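Local coordinates for putative carbohydrate binding protein (Pseudomonas aeruginosa, PDB 3QEC) that binds heparin and suramin, is probably a carbohydrate-binding protein, and may take part in carbohydrate transport and biofilm formation, at residues E12-A17 with A52-K57; T43-A48 with A91-N96; Y110-L115 with T131-V136. All blocks are in the same frame, centred on the assembly; numbering follows the deposited sequence. Where two conformers were deposited one is given.

Contact 1: E12-A17 with A52-K57; sequences EHEYAA and ATSYMK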
ATOM      1  N   GLU A  12      -7.608   1.022  20.001  1.00 66.00           N
ATOM      2  CA  GLU A  12      -6.994   2.242  20.537  1.00 64.95           C
ATOM      3  C   GLU A  12      -5.602   1.985  21.120  1.00 63.85           C
ATOM      4  O   GLU A  12      -4.673   2.728  20.762  1.00 62.53           O
ATOM      5  CB  GLU A  12      -7.904   2.892  21.588  1.00 67.92           C
ATOM      6  CG  GLU A  12      -9.209   3.440  21.017  1.00 85.15           C
ATOM      7  CD  GLU A  12     -10.323   3.809  21.994  1.00117.05           C
ATOM      8  OE1 GLU A  12     -10.019   4.198  23.147  1.00106.39           O
ATOM      9  OE2 GLU A  12     -11.507   3.750  21.581  1.00113.20           O
ATOM     10  N   HIS A  13      -5.450   0.926  21.977  1.00 57.06           N
ATOM     11  CA  HIS A  13      -4.201   0.545  22.622  0.50 55.13           C
ATOM     12  C   HIS A  13      -3.065   0.315  21.578  1.00 59.11           C
ATOM     13  O   HIS A  13      -1.917   0.730  21.797  1.00 59.70           O
ATOM     14  CB  HIS A  13      -4.449  -0.704  23.500  0.50 55.26           C
ATOM     15  CG  HIS A  13      -5.097  -1.857  22.788  0.50 57.71           C
ATOM     16  ND1 HIS A  13      -6.455  -1.870  22.512  0.50 59.58           N
ATOM     17  CD2 HIS A  13      -4.550  -3.009  22.336  0.50 58.18           C
ATOM     18  CE1 HIS A  13      -6.679  -3.012  21.887  0.50 58.68           C
ATOM     19  NE2 HIS A  13      -5.566  -3.734  21.769  0.50 58.26           N
ATOM     20  N   GLU A  14      -3.394  -0.379  20.475  1.00 55.37           N
ATOM     21  CA  GLU A  14      -2.413  -0.692  19.431  1.00 53.65           C
ATOM     22  C   GLU A  14      -1.849   0.577  18.809  1.00 60.42           C
ATOM     23  O   GLU A  14      -0.644   0.640  18.585  1.00 62.34           O
ATOM     24  CB  GLU A  14      -3.024  -1.595  18.362  1.00 54.06           C
ATOM     25  CG  GLU A  14      -3.161  -3.031  18.828  1.00 51.66           C
ATOM     26  CD  GLU A  14      -3.709  -3.980  17.782  1.00 64.36           C
ATOM     27  OE1 GLU A  14      -3.366  -3.809  16.592  1.00 57.13           O
ATOM     28  OE2 GLU A  14      -4.443  -4.922  18.157  1.00 61.11           O
ATOM     29  N   TYR A  15      -2.701   1.603  18.578  1.00 55.93           N
ATOM     30  CA  TYR A  15      -2.270   2.877  18.008  1.00 54.45           C
ATOM     31  C   TYR A  15      -1.513   3.725  19.060  1.00 59.53           C
ATOM     32  O   TYR A  15      -0.509   4.356  18.715  1.00 60.99           O
ATOM     33  CB  TYR A  15      -3.472   3.631  17.395  1.00 54.84           C
ATOM     34  CG  TYR A  15      -3.874   3.041  16.054  1.00 54.59           C
ATOM     35  CD1 TYR A  15      -3.211   3.405  14.884  1.00 55.11           C
ATOM     36  CD2 TYR A  15      -4.837   2.034  15.972  1.00 55.23           C
ATOM     37  CE1 TYR A  15      -3.511   2.802  13.662  1.00 55.17           C
ATOM     38  CE2 TYR A  15      -5.153   1.428  14.752  1.00 55.36           C
ATOM     39  CZ  TYR A  15      -4.493   1.824  13.597  1.00 61.90           C
ATOM     40  OH  TYR A  15      -4.785   1.247  12.382  1.00 58.22           O
ATOM     41  N   ALA A  16      -1.949   3.691  20.337  1.00 54.75           N
ATOM     42  CA  ALA A  16      -1.329   4.433  21.444  1.00 53.58           C
ATOM     43  C   ALA A  16       0.123   3.974  21.707  1.00 57.15           C
ATOM     44  O   ALA A  16       0.992   4.809  21.964  1.00 58.19           O
ATOM     45  CB  ALA A  16      -2.161   4.278  22.707  1.00 54.70           C
ATOM     46  N   ALA A  17       0.392   2.668  21.585  1.00 51.84           N
ATOM     47  CA  ALA A  17       1.722   2.085  21.795  1.00 49.88           C
ATOM     48  C   ALA A  17       2.718   2.436  20.667  1.00 53.49           C
ATOM     49  O   ALA A  17       3.913   2.225  20.844  1.00 54.38           O
ATOM     50  CB  ALA A  17       1.610   0.568  21.938  1.00 49.64           C
ATOM     51  N   ALA A  52       1.115  -1.301  11.323  1.00 51.68           N
ATOM     52  CA  ALA A  52       0.632  -2.657  11.021  1.00 52.04           C
ATOM     53  C   ALA A  52      -0.200  -3.196  12.201  1.00 59.83           C
ATOM     54  O   ALA A  52       0.317  -3.941  13.033  1.00 61.26           O
ATOM     55  CB  ALA A  52       1.806  -3.587  10.714  1.00 51.68           C
ATOM     56  N   THR A  53      -1.472  -2.789  12.289  1.00 56.04           N
ATOM     57  CA  THR A  53      -2.359  -3.168  13.395  1.00 55.31           C
ATOM     58  C   THR A  53      -3.262  -4.336  13.020  1.00 60.36           C
ATOM     59  O   THR A  53      -3.405  -4.667  11.834  1.00 61.02           O
ATOM     60  CB  THR A  53      -3.207  -1.957  13.847  1.00 58.93           C
ATOM     61  OG1 THR A  53      -4.032  -1.513  12.771  1.00 58.37           O
ATOM     62  CG2 THR A  53      -2.357  -0.809  14.403  1.00 52.17           C
ATOM     63  N   SER A  54      -3.897  -4.956  14.039  1.00 57.08           N
ATOM     64  CA  SER A  54      -4.823  -6.074  13.838  1.00 57.40           C
ATOM     65  C   SER A  54      -6.044  -5.625  12.984  1.00 61.53           C
ATOM     66  O   SER A  54      -6.601  -6.427  12.232  1.00 62.23           O
ATOM     67  CB  SER A  54      -5.265  -6.650  15.179  1.00 60.11           C
ATOM     68  OG  SER A  54      -6.040  -5.722  15.919  1.00 66.03           O
ATOM     69  N   TYR A  55      -6.393  -4.323  13.077  1.00 57.55           N
ATOM     70  CA  TYR A  55      -7.459  -3.623  12.353  1.00 57.04           C
ATOM     71  C   TYR A  55      -7.157  -3.617  10.835  1.00 58.52           C
ATOM     72  O   TYR A  55      -7.973  -4.111  10.056  1.00 58.21           O
ATOM     73  CB  TYR A  55      -7.604  -2.172  12.910  1.00 57.04           C
ATOM     74  CG  TYR A  55      -8.758  -1.368  12.345  1.00 58.68           C
ATOM     75  CD1 TYR A  55     -10.079  -1.696  12.647  1.00 62.07           C
ATOM     76  CD2 TYR A  55      -8.532  -0.256  11.536  1.00 58.31           C
ATOM     77  CE1 TYR A  55     -11.147  -0.953  12.131  1.00 63.44           C
ATOM     78  CE2 TYR A  55      -9.590   0.474  10.990  1.00 59.30           C
ATOM     79  CZ  TYR A  55     -10.897   0.127  11.294  1.00 66.59           C
ATOM     80  OH  TYR A  55     -11.940   0.860  10.774  1.00 65.78           O
HETATM   81  N   MSE A  56      -5.971  -3.099  10.426  1.00 53.23           N
HETATM   82  CA  MSE A  56      -5.582  -3.029   9.008  1.00 51.60           C
HETATM   83  C   MSE A  56      -5.146  -4.407   8.431  1.00 58.69           C
HETATM   84  O   MSE A  56      -5.244  -4.599   7.216  1.00 60.57           O
HETATM   85  CB  MSE A  56      -4.516  -1.961   8.773  1.00 51.70           C
HETATM   86  CG  MSE A  56      -5.052  -0.527   8.990  1.00 56.56           C
HETATM   87 SE   MSE A  56      -6.775  -0.184   8.120  0.75 63.01          SE
HETATM   88  CE  MSE A  56      -6.155  -0.014   6.273  1.00 58.78           C
ATOM     89  N   LYS A  57      -4.734  -5.370   9.282  1.00 54.99           N
ATOM     90  CA  LYS A  57      -4.404  -6.739   8.851  1.00 54.74           C
ATOM     91  C   LYS A  57      -5.651  -7.374   8.228  1.00 62.07           C
ATOM     92  O   LYS A  57      -5.569  -8.001   7.165  1.00 63.05           O
ATOM     93  CB  LYS A  57      -3.898  -7.578  10.044  1.00 56.00           C
ATOM     94  CG  LYS A  57      -3.618  -9.051   9.720  1.00 53.40           C
ATOM     95  CD  LYS A  57      -3.129  -9.805  10.940  1.00 60.49           C
ATOM     96  CE  LYS A  57      -2.827 -11.248  10.650  1.00 82.26           C
ATOM     97  NZ  LYS A  57      -2.159 -11.907  11.811  1.00 99.19           N
TER
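With Thr-53 OG1 held between its own N and C (chi1 62°) and CG2 beside the backbone N, the two branches of this threonine meet Tyr-15 in different ways: the hydroxyl reaches the phenol oxygen while the methyl lies over the ring. Thr-53 OG1 donates to Tyr-15 OH at 2.9 Å, and Thr-53 CG2 makes a CH-pi contact 3.7 Å from the centroid of the Tyr-15 ring, shifted from the centre toward the rim. Thr-53 is also the N-cap of helix 54-63, its OG1 accepting a weak bond from Met-56 N at 3.4 Å. Next along the chain, Ser-54 is gripped twice by the extended side chain of Glu-14. Its backbone N gives a nearly straight bond of 2.8 Å to Glu-14 OE1 through the syn lone pair (172° at the hydrogen), and its hydroxyl OG donates over 2.9 Å to Glu-14 OE2, tilted out of the carboxylate plane. Phe-10 stacks on the Tyr-15 ring and meets Tyr-55 edge-to-face, tying the short helix 12-16 into an aromatic cluster, while the Tyr-55 hydroxyl bonds to Asp-81 N. The carboxylate of Glu-14 thus sits at the N-terminus of helix 54-63, where the helix dipole would probably stabilise its negative charge, and two hydrogen bonds, one to each oxygen, fix the rotation of the group.

Contact 2: T43-A48 with A91-N96; sequences TNTKVA and ATTDQN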
ATOM      1  N   THR A  43       3.905   5.382 -12.055  1.00 69.62           N
ATOM      2  CA  THR A  43       4.371   6.763 -12.087  1.00 70.55           C
ATOM      3  C   THR A  43       3.299   7.711 -11.540  1.00 75.25           C
ATOM      4  O   THR A  43       2.116   7.497 -11.795  1.00 75.87           O
ATOM      5  CB  THR A  43       4.798   7.144 -13.508  1.00 77.25           C
ATOM      6  OG1 THR A  43       3.652   7.153 -14.362  1.00 78.00           O
ATOM      7  CG2 THR A  43       5.865   6.208 -14.068  1.00 72.32           C
ATOM      8  N   ASN A  44       3.719   8.749 -10.774  1.00 70.93           N
ATOM      9  CA  ASN A  44       2.856   9.767 -10.152  1.00 70.74           C
ATOM     10  C   ASN A  44       1.651   9.111  -9.411  1.00 73.12           C
ATOM     11  O   ASN A  44       0.526   9.602  -9.460  1.00 73.73           O
ATOM     12  CB  ASN A  44       2.412  10.799 -11.202  1.00 71.85           C
ATOM     13  CG  ASN A  44       1.847  12.084 -10.651  1.00104.62           C
ATOM     14  OD1 ASN A  44       0.774  12.529 -11.074  1.00102.40           O
ATOM     15  ND2 ASN A  44       2.564  12.734  -9.731  1.00 97.65           N
ATOM     16  N   THR A  45       1.932   8.008  -8.699  1.00 67.76           N
ATOM     17  CA  THR A  45       0.979   7.181  -7.958  1.00 66.04           C
ATOM     18  C   THR A  45       1.204   7.343  -6.459  1.00 68.10           C
ATOM     19  O   THR A  45       2.352   7.334  -6.007  1.00 66.14           O
ATOM     20  CB  THR A  45       1.133   5.709  -8.408  1.00 70.69           C
ATOM     21  OG1 THR A  45       0.900   5.640  -9.817  1.00 74.66           O
ATOM     22  CG2 THR A  45       0.180   4.769  -7.705  1.00 65.07           C
ATOM     23  N   LYS A  46       0.099   7.500  -5.695  1.00 64.21           N
ATOM     24  CA  LYS A  46       0.144   7.653  -4.245  1.00 62.65           C
ATOM     25  C   LYS A  46       0.461   6.319  -3.567  1.00 65.56           C
ATOM     26  O   LYS A  46      -0.058   5.271  -3.970  1.00 65.67           O
ATOM     27  CB  LYS A  46      -1.168   8.244  -3.707  1.00 64.85           C
ATOM     28  CG  LYS A  46      -1.261   9.744  -3.922  1.00 80.59           C
ATOM     29  CD  LYS A  46      -2.522  10.336  -3.311  1.00 92.79           C
ATOM     30  CE  LYS A  46      -2.670  11.807  -3.619  1.00104.37           C
ATOM     31  NZ  LYS A  46      -3.888  12.387  -2.993  1.00116.25           N
ATOM     32  N   VAL A  47       1.353   6.371  -2.563  1.00 61.39           N
ATOM     33  CA  VAL A  47       1.813   5.240  -1.735  1.00 59.37           C
ATOM     34  C   VAL A  47       1.524   5.599  -0.269  1.00 61.62           C
ATOM     35  O   VAL A  47       1.860   6.695   0.164  1.00 62.23           O
ATOM     36  CB  VAL A  47       3.323   4.891  -1.978  1.00 61.42           C
ATOM     37  CG1 VAL A  47       3.790   3.757  -1.073  1.00 59.39           C
ATOM     38  CG2 VAL A  47       3.586   4.542  -3.438  1.00 61.51           C
ATOM     39  N   ALA A  48       0.872   4.703   0.464  1.00 57.09           N
ATOM     40  CA  ALA A  48       0.519   4.889   1.874  1.00 55.62           C
ATOM     41  C   ALA A  48       1.409   4.048   2.787  1.00 57.66           C
ATOM     42  O   ALA A  48       1.737   2.899   2.464  1.00 55.66           O
ATOM     43  CB  ALA A  48      -0.944   4.522   2.105  1.00 56.05           C
ATOM     44  N   ALA A  91       3.325   9.321   0.206  1.00 61.20           N
ATOM     45  CA  ALA A  91       4.316   9.736  -0.778  1.00 61.33           C
ATOM     46  C   ALA A  91       3.779   9.476  -2.171  1.00 65.44           C
ATOM     47  O   ALA A  91       3.004   8.544  -2.350  1.00 64.97           O
ATOM     48  CB  ALA A  91       5.620   8.982  -0.571  1.00 61.20           C
ATOM     49  N   THR A  92       4.175  10.298  -3.146  1.00 62.87           N
ATOM     50  CA  THR A  92       3.826  10.134  -4.556  1.00 63.30           C
ATOM     51  C   THR A  92       5.086   9.674  -5.298  1.00 67.55           C
ATOM     52  O   THR A  92       6.148  10.288  -5.126  1.00 68.25           O
ATOM     53  CB  THR A  92       3.253  11.455  -5.142  1.00 68.07           C
ATOM     54  OG1 THR A  92       2.072  11.816  -4.434  1.00 74.55           O
ATOM     55  CG2 THR A  92       2.937  11.357  -6.626  1.00 58.98           C
ATOM     56  N   THR A  93       4.973   8.608  -6.122  1.00 62.45           N
ATOM     57  CA  THR A  93       6.096   8.100  -6.912  1.00 61.98           C
ATOM     58  C   THR A  93       6.445   9.106  -8.001  1.00 69.62           C
ATOM     59  O   THR A  93       5.579   9.886  -8.402  1.00 70.90           O
ATOM     60  CB  THR A  93       5.785   6.727  -7.524  1.00 65.25           C
ATOM     61  OG1 THR A  93       4.737   6.868  -8.476  1.00 63.66           O
ATOM     62  CG2 THR A  93       5.440   5.646  -6.476  1.00 60.60           C
ATOM     63  N   ASP A  94       7.699   9.087  -8.492  1.00 67.15           N
ATOM     64  CA  ASP A  94       8.132   9.991  -9.560  1.00 68.57           C
ATOM     65  C   ASP A  94       7.877   9.361 -10.949  1.00 76.38           C
ATOM     66  O   ASP A  94       7.119   8.395 -11.075  1.00 74.87           O
ATOM     67  CB  ASP A  94       9.615  10.412  -9.390  1.00 70.05           C
ATOM     68  CG  ASP A  94      10.677   9.319  -9.418  1.00 76.20           C
ATOM     69  OD1 ASP A  94      10.431   8.255 -10.026  1.00 74.68           O
ATOM     70  OD2 ASP A  94      11.773   9.548  -8.866  1.00 83.05           O
ATOM     71  N   GLN A  95       8.528   9.916 -11.981  1.00 76.68           N
ATOM     72  CA  GLN A  95       8.435   9.494 -13.378  1.00 78.52           C
ATOM     73  C   GLN A  95       9.039   8.072 -13.609  1.00 82.63           C
ATOM     74  O   GLN A  95       8.822   7.490 -14.676  1.00 83.43           O
ATOM     75  CB  GLN A  95       9.089  10.550 -14.312  1.00 82.34           C
ATOM     76  CG  GLN A  95      10.513  11.051 -13.918  1.00102.41           C
ATOM     77  CD  GLN A  95      10.640  11.957 -12.684  1.00120.65           C
ATOM     78  OE1 GLN A  95       9.716  12.686 -12.270  1.00111.23           O
ATOM     79  NE2 GLN A  95      11.816  11.936 -12.069  1.00114.07           N
ATOM     80  N   ASN A  96       9.748   7.501 -12.607  1.00 76.95           N
ATOM     81  CA  ASN A  96      10.361   6.174 -12.726  1.00 75.19           C
ATOM     82  C   ASN A  96       9.818   5.174 -11.705  1.00 75.50           C
ATOM     83  O   ASN A  96      10.392   4.093 -11.541  1.00 76.36           O
ATOM     84  CB  ASN A  96      11.878   6.274 -12.603  1.00 75.99           C
ATOM     85  CG  ASN A  96      12.519   6.935 -13.792  1.00105.64           C
ATOM     86  OD1 ASN A  96      12.937   8.091 -13.719  1.00102.01           O
ATOM     87  ND2 ASN A  96      12.609   6.215 -14.915  1.00 99.05           N
TER
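Segments 43-48 and 91-96 run antiparallel, pairing Val-47 with Ala-91 as a hydrogen-bonded pair and Lys-46 with Thr-92 as a non-hydrogen-bonded one, where the loop 43-45 enters strand 46-51 and the loop 93-96 leaves strand 89-92. Val-47 N to Ala-91 O is 2.7 Å, returned by Ala-91 N to Val-47 O at 3.0 Å. Just outside the paired strands, Thr-93 is joined to Thr-45 through both backbone and side chain: Thr-93 N donates to Thr-45 O at 2.9 Å, and Thr-45 N gives a straight bond of 3.0 Å to Thr-93 OG1 (171° at the hydrogen). That hydroxyl, set between its own N and C by chi1 66°, also bonds to Gly-42 O. Its methyl turns the other way, Thr-93 CG2 meeting Val-47 CG2 at 3.7 Å across a right angle. Asn-44 lies alongside Thr-92, pointing the same way, with its amide ND2 3.4 Å from Thr-92 CG2. Asp-94 OD1 accepts from Asn-96 N in an Asx turn, and its OD2 forms a salt bridge to Arg-98. This is the end of an antiparallel pairing between the outermost strand 89-92 and its inner neighbour 46-51, prolonged by Thr-93 and Thr-45 beyond the last bridge; Val-47 and Thr-93 pack on Phe-99 of strand 98-104, consistent with a sandwich-like fold.

Contact 3: Y110-L115 with T131-V136; sequences YISSEL and TVTKLV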
ATOM      1  N   TYR A 110       2.475  -1.214   7.240  1.00 52.77           N
ATOM      2  CA  TYR A 110       1.927  -1.652   5.962  1.00 52.54           C
ATOM      3  C   TYR A 110       2.291  -0.568   4.987  1.00 56.65           C
ATOM      4  O   TYR A 110       2.074   0.611   5.281  1.00 56.78           O
ATOM      5  CB  TYR A 110       0.393  -1.881   5.977  1.00 53.58           C
ATOM      6  CG  TYR A 110      -0.036  -3.187   6.607  1.00 55.19           C
ATOM      7  CD1 TYR A 110       0.372  -4.410   6.078  1.00 57.16           C
ATOM      8  CD2 TYR A 110      -0.848  -3.204   7.738  1.00 55.31           C
ATOM      9  CE1 TYR A 110       0.016  -5.612   6.686  1.00 57.35           C
ATOM     10  CE2 TYR A 110      -1.186  -4.402   8.368  1.00 55.24           C
ATOM     11  CZ  TYR A 110      -0.774  -5.602   7.825  1.00 60.14           C
ATOM     12  OH  TYR A 110      -1.139  -6.781   8.433  1.00 62.58           O
ATOM     13  N   ILE A 111       2.919  -0.937   3.876  1.00 53.11           N
ATOM     14  CA  ILE A 111       3.246  -0.004   2.789  1.00 52.37           C
ATOM     15  C   ILE A 111       2.348  -0.491   1.623  1.00 56.74           C
ATOM     16  O   ILE A 111       2.349  -1.684   1.307  1.00 58.00           O
ATOM     17  CB  ILE A 111       4.769   0.114   2.522  1.00 54.33           C
ATOM     18  CG1 ILE A 111       5.099   1.281   1.557  1.00 54.66           C
ATOM     19  CG2 ILE A 111       5.436  -1.236   2.145  1.00 54.37           C
ATOM     20  CD1 ILE A 111       6.587   1.707   1.592  1.00 54.78           C
ATOM     21  N   SER A 112       1.459   0.381   1.134  1.00 52.39           N
ATOM     22  CA  SER A 112       0.406   0.001   0.198  1.00 52.71           C
ATOM     23  C   SER A 112       0.156   1.023  -0.913  1.00 57.69           C
ATOM     24  O   SER A 112       0.199   2.232  -0.671  1.00 57.88           O
ATOM     25  CB  SER A 112      -0.899  -0.194   0.979  1.00 56.00           C
ATOM     26  OG  SER A 112      -1.913  -0.817   0.205  1.00 65.62           O
ATOM     27  N   SER A 113      -0.186   0.518  -2.116  1.00 54.29           N
ATOM     28  CA  SER A 113      -0.503   1.325  -3.297  1.00 55.08           C
ATOM     29  C   SER A 113      -1.527   0.624  -4.207  1.00 61.50           C
ATOM     30  O   SER A 113      -1.834  -0.558  -4.011  1.00 61.75           O
ATOM     31  CB  SER A 113       0.761   1.640  -4.090  1.00 57.37           C
ATOM     32  OG  SER A 113       0.540   2.725  -4.977  1.00 64.17           O
ATOM     33  N   GLU A 114      -2.068   1.371  -5.183  1.00 59.08           N
ATOM     34  CA  GLU A 114      -3.009   0.881  -6.184  1.00 60.30           C
ATOM     35  C   GLU A 114      -2.536   1.350  -7.558  1.00 65.79           C
ATOM     36  O   GLU A 114      -2.391   2.549  -7.801  1.00 66.18           O
ATOM     37  CB  GLU A 114      -4.446   1.338  -5.884  1.00 62.43           C
ATOM     38  CG  GLU A 114      -5.470   0.908  -6.926  1.00 73.30           C
ATOM     39  CD  GLU A 114      -6.925   0.868  -6.493  1.00 97.22           C
ATOM     40  OE1 GLU A 114      -7.211   1.063  -5.290  1.00 95.23           O
ATOM     41  OE2 GLU A 114      -7.781   0.583  -7.357  1.00 99.97           O
ATOM     42  N   LEU A 115      -2.263   0.395  -8.440  1.00 62.70           N
ATOM     43  CA  LEU A 115      -1.789   0.677  -9.778  1.00 62.91           C
ATOM     44  C   LEU A 115      -2.616  -0.117 -10.789  1.00 69.25           C
ATOM     45  O   LEU A 115      -2.574  -1.347 -10.807  1.00 69.95           O
ATOM     46  CB  LEU A 115      -0.279   0.361  -9.875  1.00 61.55           C
ATOM     47  CG  LEU A 115       0.383   0.406 -11.247  1.00 66.21           C
ATOM     48  CD1 LEU A 115       0.308   1.806 -11.872  1.00 66.87           C
ATOM     49  CD2 LEU A 115       1.801  -0.080 -11.153  1.00 67.37           C
ATOM     50  N   THR A 131      -4.339  -3.677  -6.352  1.00 59.81           N
ATOM     51  CA  THR A 131      -3.685  -3.266  -5.105  1.00 58.22           C
ATOM     52  C   THR A 131      -2.496  -4.171  -4.799  1.00 61.82           C
ATOM     53  O   THR A 131      -2.490  -5.355  -5.170  1.00 61.49           O
ATOM     54  CB  THR A 131      -4.681  -3.238  -3.921  1.00 60.08           C
ATOM     55  OG1 THR A 131      -5.281  -4.525  -3.775  1.00 60.12           O
ATOM     56  CG2 THR A 131      -5.775  -2.189  -4.087  1.00 55.44           C
ATOM     57  N   VAL A 132      -1.480  -3.594  -4.136  1.00 57.17           N
ATOM     58  CA  VAL A 132      -0.277  -4.295  -3.693  1.00 56.06           C
ATOM     59  C   VAL A 132       0.093  -3.720  -2.301  1.00 59.95           C
ATOM     60  O   VAL A 132       0.133  -2.497  -2.120  1.00 59.37           O
ATOM     61  CB  VAL A 132       0.892  -4.295  -4.728  1.00 59.42           C
ATOM     62  CG1 VAL A 132       1.284  -2.877  -5.173  1.00 59.57           C
ATOM     63  CG2 VAL A 132       2.104  -5.088  -4.217  1.00 57.82           C
ATOM     64  N   THR A 133       0.274  -4.619  -1.309  1.00 55.74           N
ATOM     65  CA  THR A 133       0.561  -4.273   0.088  1.00 54.41           C
ATOM     66  C   THR A 133       1.625  -5.213   0.657  1.00 58.82           C
ATOM     67  O   THR A 133       1.508  -6.435   0.530  1.00 58.13           O
ATOM     68  CB  THR A 133      -0.754  -4.348   0.905  1.00 57.15           C
ATOM     69  OG1 THR A 133      -1.743  -3.504   0.300  1.00 57.39           O
ATOM     70  CG2 THR A 133      -0.577  -4.005   2.379  1.00 49.45           C
ATOM     71  N   LYS A 134       2.648  -4.632   1.311  1.00 55.52           N
ATOM     72  CA  LYS A 134       3.739  -5.367   1.963  1.00 53.89           C
ATOM     73  C   LYS A 134       3.953  -4.863   3.395  1.00 56.90           C
ATOM     74  O   LYS A 134       3.519  -3.746   3.739  1.00 57.43           O
ATOM     75  CB  LYS A 134       5.053  -5.211   1.155  1.00 55.46           C
ATOM     76  CG  LYS A 134       5.051  -5.865  -0.232  1.00 56.91           C
ATOM     77  CD  LYS A 134       5.300  -7.367  -0.160  1.00 60.58           C
ATOM     78  CE  LYS A 134       5.121  -8.045  -1.487  1.00 62.66           C
ATOM     79  NZ  LYS A 134       5.487  -9.474  -1.402  1.00 65.98           N
ATOM     80  N   LEU A 135       4.633  -5.677   4.223  1.00 50.92           N
ATOM     81  CA  LEU A 135       5.036  -5.308   5.578  1.00 49.84           C
ATOM     82  C   LEU A 135       6.459  -4.730   5.554  1.00 55.38           C
ATOM     83  O   LEU A 135       7.342  -5.325   4.912  1.00 55.33           O
ATOM     84  CB  LEU A 135       5.004  -6.531   6.523  1.00 49.61           C
ATOM     85  CG  LEU A 135       3.657  -7.001   7.118  1.00 54.27           C
ATOM     86  CD1 LEU A 135       3.752  -8.456   7.591  1.00 52.95           C
ATOM     87  CD2 LEU A 135       3.205  -6.105   8.301  1.00 55.33           C
ATOM     88  N   VAL A 136       6.711  -3.616   6.298  1.00 51.33           N
ATOM     89  CA  VAL A 136       8.077  -3.063   6.437  1.00 50.25           C
ATOM     90  C   VAL A 136       8.337  -2.779   7.938  1.00 55.57           C
ATOM     91  O   VAL A 136       7.507  -2.169   8.610  1.00 57.75           O
ATOM     92  CB  VAL A 136       8.405  -1.843   5.507  1.00 52.37           C
ATOM     93  CG1 VAL A 136       7.362  -0.738   5.602  1.00 51.43           C
ATOM     94  CG2 VAL A 136       9.813  -1.299   5.749  1.00 51.65           C
TER
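A long beta hairpin, strands 107-120 and 125-138, supplies this contact, in which segments 110-115 and 131-136 run antiparallel, their axes 4.7 Å apart at closest approach. The backbone pairing is regular: Ile-111 and Lys-134 exchange two bonds, Ile-111 N to Lys-134 O at 2.9 Å and Lys-134 N to Ile-111 O, and Ser-113 does the same with Val-132. At the non-hydrogen-bonded positions, between and beyond these pairs, the CA hydrogens of Tyr-110, Ser-112, Thr-131 and Thr-133 point at carbonyl oxygens of the opposite strand.

The two faces of the hairpin differ. On the face carrying Tyr-110, Ser-112 and Glu-114, helix 54-63 packs against the strands, with Tyr-60 touching Ser-112 and Thr-133. Here Tyr-110 lies beside Leu-135, both side chains pointing the same way, and Tyr-110 CE1 comes within 3.6 Å of Leu-135 CD2. The methyl Thr-133 CG2 approaches the same ring obliquely, 3.8 Å from Tyr-110 CD1. At the far end of this face, Glu-114 OE1 passes 3.8 Å from Thr-131 CG2. On the other face Ile-111, Ser-113 and Val-132 are buried, while Lys-134 leads outward. Ile-111 and Val-136 cross obliquely, CG2 of the first 4.0 Å from CG1 of the second, both touching Leu-49, and the Ser-113 hydroxyl bonds to Lys-46 O. Midway along the helix-covered face, the oxygens Ser-112 OG and Thr-133 OG1 lie 2.7 Å apart, and Thr-133 OG1 is also bonded to Gly-64 O.

In the fold
Contacts 2 and 3 belong to one antiparallel sheet, ordered 89-92, 46-51, 107-120, 125-138, with centres about 12 Å apart; strands 46-51 and 107-120 join them through a probable hydrogen bond from Ala-48 N to Ser-112 O. Contact 1 sits outside that sheet, about 17 Å between centres from contact 3 and about 26 Å from contact 2, which lies on the opposite side of the chain's centre. It still reaches the hairpin, where Ala-52 and Lys-57 pack on Tyr-110. Along the chain, the segments of contacts 1 and 2 alternate, and contact 3 follows both. Strand 46-51, an inner strand, runs on into helix 54-63, so the chain passes directly from the sheet to the helix covering it.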